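Local structure of GXWXG domain-containing protein (Thermomonospora curvata, 4MVE) at residues D18-R22 against A23-E27; G57-G61 against M62-G66; M111-D114 against K115-I118. The protein is of unknown function but belongs to the GXWXG and DUF4334 families and folds as a large antiparallel beta-sheet with helices. All blocks are in the same frame, centred on the assembly; numbering follows the deposited sequence.

Interaction 1 (D18-R22 against A23-E27); sequences DECDR and ATVEE
Asp21 and Thr24 meet on the solvent-facing side of this turn: Asp21 OD2 takes the Thr24 hydroxyl OG1 at 2.7 Å and Thr24 N at 3.1 Å, both from one face of the carboxylate. The hydroxyl arrives on the syn side, the amide more steeply from above the plane. With CG of Asp21 set between its own backbone N and carbonyl carbon (chi1 65°), the acid folds forward over the first helical turn. Its short reach suits the place, for Asp21 is the N-cap of helix 22-29, while its main-chain O accepts Val25 N at 3.1 Å. The packed side lies beside the cap: Cys20 SG sits 3.6 Å from CG2 of the buried Val25, and Phe49 touches both side chains. Arg22 and Glu26 run alongside each other, their flat groups 81° apart. Arg22 NH1 forms a salt bridge to Glu26 OE1 at 3.0 Å, an oxygen also held by Tyr144 and Arg104; only the long, weak NH2 bond to OE2 is loose. With an alanine in place of Arg22, the Glu26 carboxylate would probably lose both guanidinium bonds and be held through OE1 alone, with OE2 freer to turn.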
ATOM      1  N   ASP A  18      -8.895   6.993   9.579  1.00 34.82           N
ATOM      2  CA  ASP A  18     -10.305   6.679   9.440  1.00 35.58           C
ATOM      3  C   ASP A  18     -10.557   5.587   8.411  1.00 39.46           C
ATOM      4  O   ASP A  18      -9.770   5.373   7.465  1.00 37.09           O
ATOM      5  CB  ASP A  18     -11.075   7.920   9.038  1.00 38.79           C
ATOM      6  CG  ASP A  18     -11.542   8.745  10.211  1.00 49.75           C
ATOM      7  OD1 ASP A  18     -11.321   8.312  11.373  1.00 49.98           O
ATOM      8  OD2 ASP A  18     -12.062   9.850   9.978  1.00 51.45           O
ATOM      9  N   GLU A  19     -11.643   4.872   8.629  1.00 38.31           N
ATOM     10  CA  GLU A  19     -12.080   3.854   7.697  1.00 39.54           C
ATOM     11  C   GLU A  19     -12.807   4.563   6.550  1.00 43.97           C
ATOM     12  O   GLU A  19     -13.325   5.681   6.730  1.00 43.76           O
ATOM     13  CB  GLU A  19     -12.973   2.816   8.397  1.00 42.61           C
ATOM     14  CG  GLU A  19     -12.179   1.622   8.912  1.00 54.40           C
ATOM     15  CD  GLU A  19     -13.020   0.468   9.420  1.00 80.57           C
ATOM     16  OE1 GLU A  19     -12.965  -0.620   8.803  1.00 58.69           O
ATOM     17  OE2 GLU A  19     -13.745   0.651  10.424  1.00 87.94           O
ATOM     18  N   CYS A  20     -12.760   3.967   5.363  1.00 39.82           N
ATOM     19  CA  CYS A  20     -13.453   4.487   4.188  1.00 41.12           C
ATOM     20  C   CYS A  20     -13.825   3.315   3.302  1.00 43.91           C
ATOM     21  O   CYS A  20     -12.957   2.502   2.971  1.00 40.73           O
ATOM     22  CB  CYS A  20     -12.615   5.525   3.444  1.00 41.64           C
ATOM     23  SG  CYS A  20     -13.515   6.410   2.129  1.00 48.07           S
ATOM     24  N   ASP A  21     -15.119   3.217   2.948  1.00 42.17           N
ATOM     25  CA  ASP A  21     -15.705   2.153   2.122  1.00 42.82           C
ATOM     26  C   ASP A  21     -15.049   2.087   0.738  1.00 41.93           C
ATOM     27  O   ASP A  21     -14.677   3.112   0.163  1.00 40.73           O
ATOM     28  CB  ASP A  21     -17.229   2.308   2.015  1.00 48.13           C
ATOM     29  CG  ASP A  21     -17.671   3.551   1.287  1.00 64.03           C
ATOM     30  OD1 ASP A  21     -17.917   4.582   1.962  1.00 69.15           O
ATOM     31  OD2 ASP A  21     -17.814   3.489   0.050  1.00 70.35           O
ATOM     32  N   ARG A  22     -14.856   0.855   0.260  1.00 36.26           N
ATOM     33  CA  ARG A  22     -14.146   0.491  -0.973  1.00 35.22           C
ATOM     34  C   ARG A  22     -14.540   1.362  -2.183  1.00 39.75           C
ATOM     35  O   ARG A  22     -13.648   1.897  -2.846  1.00 36.32           O
ATOM     36  CB  ARG A  22     -14.383  -1.001  -1.296  1.00 34.78           C
ATOM     37  CG  ARG A  22     -13.392  -1.570  -2.312  1.00 43.01           C
ATOM     38  CD  ARG A  22     -13.974  -2.780  -3.028  1.00 53.21           C
ATOM     39  NE  ARG A  22     -14.956  -2.364  -4.033  1.00 63.05           N
ATOM     40  CZ  ARG A  22     -14.647  -1.997  -5.273  1.00 84.12           C
ATOM     41  NH1 ARG A  22     -13.383  -2.035  -5.694  1.00 65.28           N
ATOM     42  NH2 ARG A  22     -15.599  -1.601  -6.109  1.00 79.52           N
ATOM     43  N   ALA A  23     -15.857   1.476  -2.469  1.00 40.30           N
ATOM     44  CA  ALA A  23     -16.422   2.259  -3.578  1.00 42.87           C
ATOM     45  C   ALA A  23     -15.999   3.741  -3.513  1.00 45.37           C
ATOM     46  O   ALA A  23     -15.628   4.299  -4.535  1.00 45.24           O
ATOM     47  CB  ALA A  23     -17.954   2.150  -3.595  1.00 46.37           C
ATOM     48  N   THR A  24     -16.000   4.345  -2.333  1.00 41.55           N
ATOM     49  CA  THR A  24     -15.602   5.752  -2.186  1.00 41.56           C
ATOM     50  C   THR A  24     -14.065   5.929  -2.407  1.00 44.07           C
ATOM     51  O   THR A  24     -13.647   6.923  -3.023  1.00 45.48           O
ATOM     52  CB  THR A  24     -16.043   6.280  -0.816  1.00 44.07           C
ATOM     53  OG1 THR A  24     -17.446   6.024  -0.649  1.00 45.93           O
ATOM     54  CG2 THR A  24     -15.742   7.768  -0.637  1.00 37.72           C
ATOM     55  N   VAL A  25     -13.240   4.993  -1.914  1.00 36.65           N
ATOM     56  CA  VAL A  25     -11.787   5.104  -2.092  1.00 34.41           C
ATOM     57  C   VAL A  25     -11.445   4.957  -3.583  1.00 38.16           C
ATOM     58  O   VAL A  25     -10.624   5.719  -4.106  1.00 36.96           O
ATOM     59  CB  VAL A  25     -10.936   4.128  -1.220  1.00 35.00           C
ATOM     60  CG1 VAL A  25      -9.439   4.314  -1.525  1.00 32.22           C
ATOM     61  CG2 VAL A  25     -11.198   4.349   0.277  1.00 33.79           C
ATOM     62  N   GLU A  26     -12.081   3.984  -4.249  1.00 34.68           N
ATOM     63  CA  GLU A  26     -11.881   3.699  -5.655  1.00 33.68           C
ATOM     64  C   GLU A  26     -12.186   4.928  -6.500  1.00 38.45           C
ATOM     65  O   GLU A  26     -11.410   5.222  -7.411  1.00 36.54           O
ATOM     66  CB  GLU A  26     -12.749   2.517  -6.079  1.00 35.88           C
ATOM     67  CG  GLU A  26     -12.708   2.224  -7.565  1.00 47.50           C
ATOM     68  CD  GLU A  26     -12.959   0.763  -7.856  1.00 63.05           C
ATOM     69  OE1 GLU A  26     -12.054  -0.058  -7.578  1.00 37.56           O
ATOM     70  OE2 GLU A  26     -14.099   0.431  -8.251  1.00 53.16           O
ATOM     71  N   GLU A  27     -13.303   5.645  -6.208  1.00 38.57           N
ATOM     72  CA  GLU A  27     -13.667   6.868  -6.948  1.00 41.34           C
ATOM     73  C   GLU A  27     -12.549   7.902  -6.808  1.00 41.94           C
ATOM     74  O   GLU A  27     -12.141   8.524  -7.785  1.00 42.60           O
ATOM     75  CB  GLU A  27     -15.003   7.482  -6.454  1.00 45.78           C
ATOM     76  CG  GLU A  27     -16.259   6.709  -6.817  1.00 63.04           C
ATOM     77  CD  GLU A  27     -17.454   6.885  -5.887  1.00 93.28           C
ATOM     78  OE1 GLU A  27     -17.414   7.768  -4.998  1.00104.31           O
ATOM     79  OE2 GLU A  27     -18.435   6.122  -6.049  1.00 78.16           O
TER

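Interaction 2 (G57-G61 against M62-G66); sequences GMLLG and MNWYG
Leu59 and Trp64 meet where helix 54-61 ends and strand 64-71 begins, and main-chain hydrogen bonds do most of the joining. Leu59 O receives Trp64 N at 2.9 Å, nearly straight at the hydrogen (167°). One residue further along, Leu60 O takes Asn63 N at 2.9 Å, the donor lying well above the carbonyl plane. These two bonds, with Asn63 at positive phi (60°), make a Schellman motif. Asparagine suits this left-handed position because it tolerates it better than most residues with a side chain. Met62 N closes the last helical turn on Met58 O at 3.1 Å.

The apolar contacts come from Leu59 and Trp64, whose side chains lie side by side and point the same way, CB to CB 4.0 Å. CG of Trp64 is anti to the backbone N (chi1 176°), and the indole presents one face to the Leu59 methyls while Gly66 N lies over the opposite face. Leu78 and Ile48 touch both Leu59 and Trp64. The selenomethionine Met62 lays CB and CG against Met58 O and reaches Cys80, Tyr88 and Tyr90.

A further polar link is weak: Trp64 NE1 to Gly66 O, 2.8 Å. The chemistry implies that backbone carbonyls of the last helical turn fix the reversal, while side chains contribute mainly apolar cover.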
ATOM      1  N   GLY A  57      -7.744  -8.053   8.765  1.00 35.31           N
ATOM      2  CA  GLY A  57      -7.792  -8.641  10.099  1.00 35.14           C
ATOM      3  C   GLY A  57      -6.501  -9.353  10.460  1.00 39.74           C
ATOM      4  O   GLY A  57      -6.018  -9.253  11.594  1.00 40.87           O
HETATM    5  N   MSE A  58      -5.917 -10.037   9.478  1.00 39.94           N
HETATM    6  CA  MSE A  58      -4.688 -10.817   9.640  1.00 38.67           C
HETATM    7  C   MSE A  58      -3.465  -9.895   9.741  1.00 40.07           C
HETATM    8  O   MSE A  58      -2.609 -10.125  10.593  1.00 40.50           O
HETATM    9  CB  MSE A  58      -4.553 -11.831   8.498  1.00 40.00           C
HETATM   10  CG  MSE A  58      -5.597 -12.982   8.583  1.00 47.92           C
HETATM   11 SE   MSE A  58      -5.681 -13.874  10.349  0.76 56.85          SE
HETATM   12  CE  MSE A  58      -3.924 -14.557  10.413  1.00 51.82           C
ATOM     13  N   LEU A  59      -3.415  -8.825   8.927  1.00 34.65           N
ATOM     14  CA  LEU A  59      -2.352  -7.822   8.976  1.00 32.44           C
ATOM     15  C   LEU A  59      -2.327  -7.138  10.352  1.00 38.21           C
ATOM     16  O   LEU A  59      -1.262  -6.974  10.960  1.00 38.46           O
ATOM     17  CB  LEU A  59      -2.555  -6.773   7.867  1.00 30.84           C
ATOM     18  CG  LEU A  59      -2.214  -7.202   6.427  1.00 33.92           C
ATOM     19  CD1 LEU A  59      -2.575  -6.101   5.445  1.00 33.15           C
ATOM     20  CD2 LEU A  59      -0.742  -7.558   6.274  1.00 36.03           C
ATOM     21  N   LEU A  60      -3.510  -6.803  10.857  1.00 35.87           N
ATOM     22  CA  LEU A  60      -3.695  -6.179  12.151  1.00 39.03           C
ATOM     23  C   LEU A  60      -3.190  -7.120  13.273  1.00 44.04           C
ATOM     24  O   LEU A  60      -2.444  -6.681  14.145  1.00 44.63           O
ATOM     25  CB  LEU A  60      -5.196  -5.843  12.320  1.00 42.06           C
ATOM     26  CG  LEU A  60      -5.688  -4.403  12.011  1.00 49.51           C
ATOM     27  CD1 LEU A  60      -5.087  -3.804  10.734  1.00 48.45           C
ATOM     28  CD2 LEU A  60      -7.201  -4.352  11.929  1.00 54.21           C
ATOM     29  N   GLY A  61      -3.540  -8.400  13.194  1.00 40.78           N
ATOM     30  CA  GLY A  61      -3.132  -9.398  14.185  1.00 43.54           C
ATOM     31  C   GLY A  61      -1.632  -9.606  14.243  1.00 48.02           C
ATOM     32  O   GLY A  61      -1.064  -9.834  15.311  1.00 48.27           O
HETATM   33  N   MSE A  62      -0.973  -9.454  13.087  1.00 43.03           N
HETATM   34  CA  MSE A  62       0.476  -9.557  12.973  1.00 40.39           C
HETATM   35  C   MSE A  62       1.177  -8.260  13.367  1.00 47.38           C
HETATM   36  O   MSE A  62       2.409  -8.236  13.384  1.00 49.45           O
HETATM   37  CB  MSE A  62       0.834  -9.905  11.557  1.00 38.95           C
HETATM   38  CG  MSE A  62       0.682 -11.351  11.296  1.00 45.01           C
HETATM   39 SE   MSE A  62       2.044 -11.903  10.103  0.69 48.82          SE
HETATM   40  CE  MSE A  62       3.712 -11.565  11.277  1.00 46.82           C
ATOM     41  N   ASN A  63       0.397  -7.190  13.695  1.00 41.45           N
ATOM     42  CA  ASN A  63       0.906  -5.866  14.025  1.00 41.06           C
ATOM     43  C   ASN A  63       1.705  -5.301  12.851  1.00 40.40           C
ATOM     44  O   ASN A  63       2.762  -4.708  13.049  1.00 39.11           O
ATOM     45  CB  ASN A  63       1.757  -5.858  15.306  1.00 50.66           C
ATOM     46  CG  ASN A  63       0.985  -5.661  16.566  1.00 81.31           C
ATOM     47  OD1 ASN A  63       0.826  -4.534  17.054  1.00 82.87           O
ATOM     48  ND2 ASN A  63       0.555  -6.764  17.151  1.00 69.60           N
ATOM     49  N   TRP A  64       1.182  -5.479  11.628  1.00 35.67           N
ATOM     50  CA  TRP A  64       1.767  -4.935  10.410  1.00 32.80           C
ATOM     51  C   TRP A  64       2.029  -3.447  10.585  1.00 35.76           C
ATOM     52  O   TRP A  64       1.132  -2.696  11.002  1.00 33.57           O
ATOM     53  CB  TRP A  64       0.828  -5.148   9.219  1.00 29.70           C
ATOM     54  CG  TRP A  64       1.344  -4.514   7.951  1.00 28.50           C
ATOM     55  CD1 TRP A  64       2.514  -4.798   7.307  1.00 30.75           C
ATOM     56  CD2 TRP A  64       0.673  -3.543   7.153  1.00 27.43           C
ATOM     57  NE1 TRP A  64       2.624  -4.038   6.166  1.00 29.13           N
ATOM     58  CE2 TRP A  64       1.484  -3.303   6.013  1.00 31.17           C
ATOM     59  CE3 TRP A  64      -0.559  -2.858   7.273  1.00 29.18           C
ATOM     60  CZ2 TRP A  64       1.126  -2.380   5.019  1.00 30.03           C
ATOM     61  CZ3 TRP A  64      -0.937  -1.988   6.263  1.00 29.71           C
ATOM     62  CH2 TRP A  64      -0.090  -1.736   5.165  1.00 29.55           C
ATOM     63  N   TYR A  65       3.272  -3.053  10.355  1.00 33.47           N
ATOM     64  CA  TYR A  65       3.705  -1.663  10.463  1.00 34.37           C
ATOM     65  C   TYR A  65       3.644  -0.959   9.094  1.00 37.98           C
ATOM     66  O   TYR A  65       3.039   0.101   8.968  1.00 36.52           O
ATOM     67  CB  TYR A  65       5.129  -1.566  11.037  1.00 37.10           C
ATOM     68  CG  TYR A  65       5.663  -0.153  10.966  1.00 40.21           C
ATOM     69  CD1 TYR A  65       5.162   0.844  11.798  1.00 43.12           C
ATOM     70  CD2 TYR A  65       6.624   0.205  10.020  1.00 41.07           C
ATOM     71  CE1 TYR A  65       5.584   2.166  11.676  1.00 45.82           C
ATOM     72  CE2 TYR A  65       7.065   1.520   9.900  1.00 43.36           C
ATOM     73  CZ  TYR A  65       6.537   2.502  10.729  1.00 53.07           C
ATOM     74  OH  TYR A  65       6.988   3.800  10.656  1.00 56.33           O
ATOM     75  N   GLY A  66       4.312  -1.540   8.104  1.00 34.49           N
ATOM     76  CA  GLY A  66       4.383  -0.963   6.773  1.00 33.05           C
ATOM     77  C   GLY A  66       5.275  -1.715   5.810  1.00 33.52           C
ATOM     78  O   GLY A  66       5.208  -2.954   5.707  1.00 30.63           O
TER

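Interaction 3 (M111-D114 against K115-I118); sequences MIYD and KQPI
The tip of a beta-hairpin, joining the antiparallel strands 106-113 and 118-124, brings Tyr113 against Gln116 and Ile118. Tyr113 N gives a nearly straight hydrogen bond to Ile118 O (3.1 Å, 174°), the bond that closes the turn. Within the turn Pro117 is the centre of an inverse gamma turn, a role that suits proline because its ring restricts phi to the range needed; Ile118 N meets Gln116 O there in a weak bond of 2.8 Å. Asp114 and Gln116 have polar partners beyond the tip: Asp114 OD1 forms a salt bridge with Arg97, and Gln116 NE2 bonds to Leu93 O. Tyr113 supplies the large apolar surface. Its CG lies anti to the carbonyl carbon (chi1 -80°), which turns the ring so that its CD1 edge lies beside the closing bond, while Pro77 and Leu78 also touch it. Tyr113 CB packs 3.7 Å from Gln116 CB. The beta-branch of Ile118 suits the place, since CG2, 3.6 Å from Tyr113 CE1, joins CB, 3.5 Å from Tyr113 CD1, both off the ring plane. Ile118 CD1 lies over one ring face. Ile118 O, in the ring plane, meets the edge at Tyr113 CD1, 3.5 Å away.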
HETATM    1  N   MSE A 111       4.043  -2.624  -6.436  1.00 24.83           N
HETATM    2  CA  MSE A 111       4.863  -3.639  -5.770  1.00 24.44           C
HETATM    3  C   MSE A 111       4.368  -5.024  -6.161  1.00 30.00           C
HETATM    4  O   MSE A 111       3.182  -5.285  -6.096  1.00 29.42           O
HETATM    5  CB  MSE A 111       4.831  -3.466  -4.259  1.00 26.10           C
HETATM    6  CG  MSE A 111       5.965  -4.173  -3.558  1.00 30.55           C
HETATM    7 SE   MSE A 111       5.490  -4.375  -1.665  0.91 35.09          SE
HETATM    8  CE  MSE A 111       4.061  -5.651  -1.833  1.00 32.09           C
ATOM      9  N   ILE A 112       5.256  -5.913  -6.594  1.00 28.55           N
ATOM     10  CA  ILE A 112       4.841  -7.282  -6.961  1.00 26.36           C
ATOM     11  C   ILE A 112       5.448  -8.258  -5.944  1.00 28.61           C
ATOM     12  O   ILE A 112       6.652  -8.260  -5.802  1.00 27.88           O
ATOM     13  CB  ILE A 112       5.306  -7.620  -8.408  1.00 28.27           C
ATOM     14  CG1 ILE A 112       4.785  -6.569  -9.430  1.00 26.74           C
ATOM     15  CG2 ILE A 112       4.947  -9.100  -8.800  1.00 27.90           C
ATOM     16  CD1 ILE A 112       5.091  -6.798 -10.886  1.00 34.32           C
ATOM     17  N   TYR A 113       4.651  -9.115  -5.292  1.00 25.81           N
ATOM     18  CA  TYR A 113       5.249 -10.114  -4.381  1.00 25.12           C
ATOM     19  C   TYR A 113       6.024 -11.117  -5.202  1.00 25.86           C
ATOM     20  O   TYR A 113       5.592 -11.475  -6.320  1.00 24.33           O
ATOM     21  CB  TYR A 113       4.181 -10.841  -3.551  1.00 25.89           C
ATOM     22  CG  TYR A 113       3.673 -10.056  -2.355  1.00 26.33           C
ATOM     23  CD1 TYR A 113       2.795  -8.989  -2.516  1.00 26.12           C
ATOM     24  CD2 TYR A 113       4.054 -10.399  -1.061  1.00 29.44           C
ATOM     25  CE1 TYR A 113       2.287  -8.287  -1.404  1.00 27.99           C
ATOM     26  CE2 TYR A 113       3.563  -9.706   0.051  1.00 30.64           C
ATOM     27  CZ  TYR A 113       2.699  -8.635  -0.124  1.00 35.28           C
ATOM     28  OH  TYR A 113       2.212  -7.993   1.003  1.00 29.90           O
ATOM     29  N   ASP A 114       7.149 -11.572  -4.663  1.00 20.23           N
ATOM     30  CA  ASP A 114       7.960 -12.585  -5.332  1.00 21.63           C
ATOM     31  C   ASP A 114       7.281 -13.928  -5.351  1.00 30.52           C
ATOM     32  O   ASP A 114       7.479 -14.694  -6.301  1.00 31.28           O
ATOM     33  CB  ASP A 114       9.320 -12.758  -4.609  1.00 23.13           C
ATOM     34  CG  ASP A 114      10.218 -11.548  -4.710  1.00 35.22           C
ATOM     35  OD1 ASP A 114       9.867 -10.601  -5.471  1.00 34.19           O
ATOM     36  OD2 ASP A 114      11.295 -11.561  -4.077  1.00 42.15           O
ATOM     37  N   LYS A 115       6.560 -14.270  -4.249  1.00 28.60           N
ATOM     38  CA  LYS A 115       6.065 -15.639  -4.085  1.00 29.39           C
ATOM     39  C   LYS A 115       4.565 -15.724  -3.902  1.00 30.69           C
ATOM     40  O   LYS A 115       4.070 -16.782  -3.528  1.00 30.48           O
ATOM     41  CB  LYS A 115       6.784 -16.291  -2.876  1.00 33.79           C
ATOM     42  CG  LYS A 115       8.294 -16.398  -3.028  1.00 38.31           C
ATOM     43  CD  LYS A 115       8.714 -17.814  -3.339  1.00 55.16           C
ATOM     44  CE  LYS A 115       9.706 -17.916  -4.478  1.00 69.67           C
ATOM     45  NZ  LYS A 115       9.820 -19.317  -4.977  1.00 75.37           N
ATOM     46  N   GLN A 116       3.842 -14.635  -4.174  1.00 26.79           N
ATOM     47  CA  GLN A 116       2.385 -14.538  -3.986  1.00 27.12           C
ATOM     48  C   GLN A 116       1.776 -13.810  -5.154  1.00 28.92           C
ATOM     49  O   GLN A 116       2.387 -12.852  -5.620  1.00 26.99           O
ATOM     50  CB  GLN A 116       2.047 -13.771  -2.670  1.00 27.92           C
ATOM     51  CG  GLN A 116       2.782 -14.251  -1.408  1.00 26.57           C
ATOM     52  CD  GLN A 116       2.503 -15.690  -1.049  1.00 35.61           C
ATOM     53  OE1 GLN A 116       1.479 -16.268  -1.417  1.00 30.39           O
ATOM     54  NE2 GLN A 116       3.444 -16.311  -0.366  1.00 25.83           N
ATOM     55  N   PRO A 117       0.580 -14.216  -5.645  1.00 26.38           N
ATOM     56  CA  PRO A 117       0.018 -13.538  -6.835  1.00 25.50           C
ATOM     57  C   PRO A 117      -0.663 -12.233  -6.412  1.00 29.17           C
ATOM     58  O   PRO A 117      -1.874 -12.111  -6.516  1.00 28.59           O
ATOM     59  CB  PRO A 117      -0.971 -14.583  -7.383  1.00 26.93           C
ATOM     60  CG  PRO A 117      -1.426 -15.344  -6.150  1.00 31.94           C
ATOM     61  CD  PRO A 117      -0.251 -15.380  -5.230  1.00 27.86           C
ATOM     62  N   ILE A 118       0.122 -11.278  -5.891  1.00 27.51           N
ATOM     63  CA  ILE A 118      -0.382 -10.007  -5.362  1.00 26.63           C
ATOM     64  C   ILE A 118       0.415  -8.845  -5.919  1.00 30.35           C
ATOM     65  O   ILE A 118       1.653  -8.835  -5.825  1.00 28.10           O
ATOM     66  CB  ILE A 118      -0.319  -9.997  -3.794  1.00 30.16           C
ATOM     67  CG1 ILE A 118      -1.105 -11.177  -3.166  1.00 33.17           C
ATOM     68  CG2 ILE A 118      -0.820  -8.662  -3.231  1.00 31.34           C
ATOM     69  CD1 ILE A 118      -0.735 -11.545  -1.717  1.00 44.21           C
TER

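How the interactions relate
From the N terminus the three contacts follow in series, none nesting within or crossing another; each spans one uninterrupted stretch, the first capping a helix, the others turning the chain. Interaction 1 starts helix 22-29 after the loop from helix 5-16 and meets strand 143-149 through Tyr144. Interaction 2 ends helix 54-61 and leads into strand 64-71. Interaction 3 turns strand 106-113 into strand 118-124. The first two lie about 8 Å apart at their nearest atoms; Glu19 of one accepts a hydrogen bond from Arg51 N, and Leu60 of the other packs on Arg51. Interactions 2 and 3 come within about 6 Å and reach the same sheet, where Leu78 of strand 74-81 meets side chains from both.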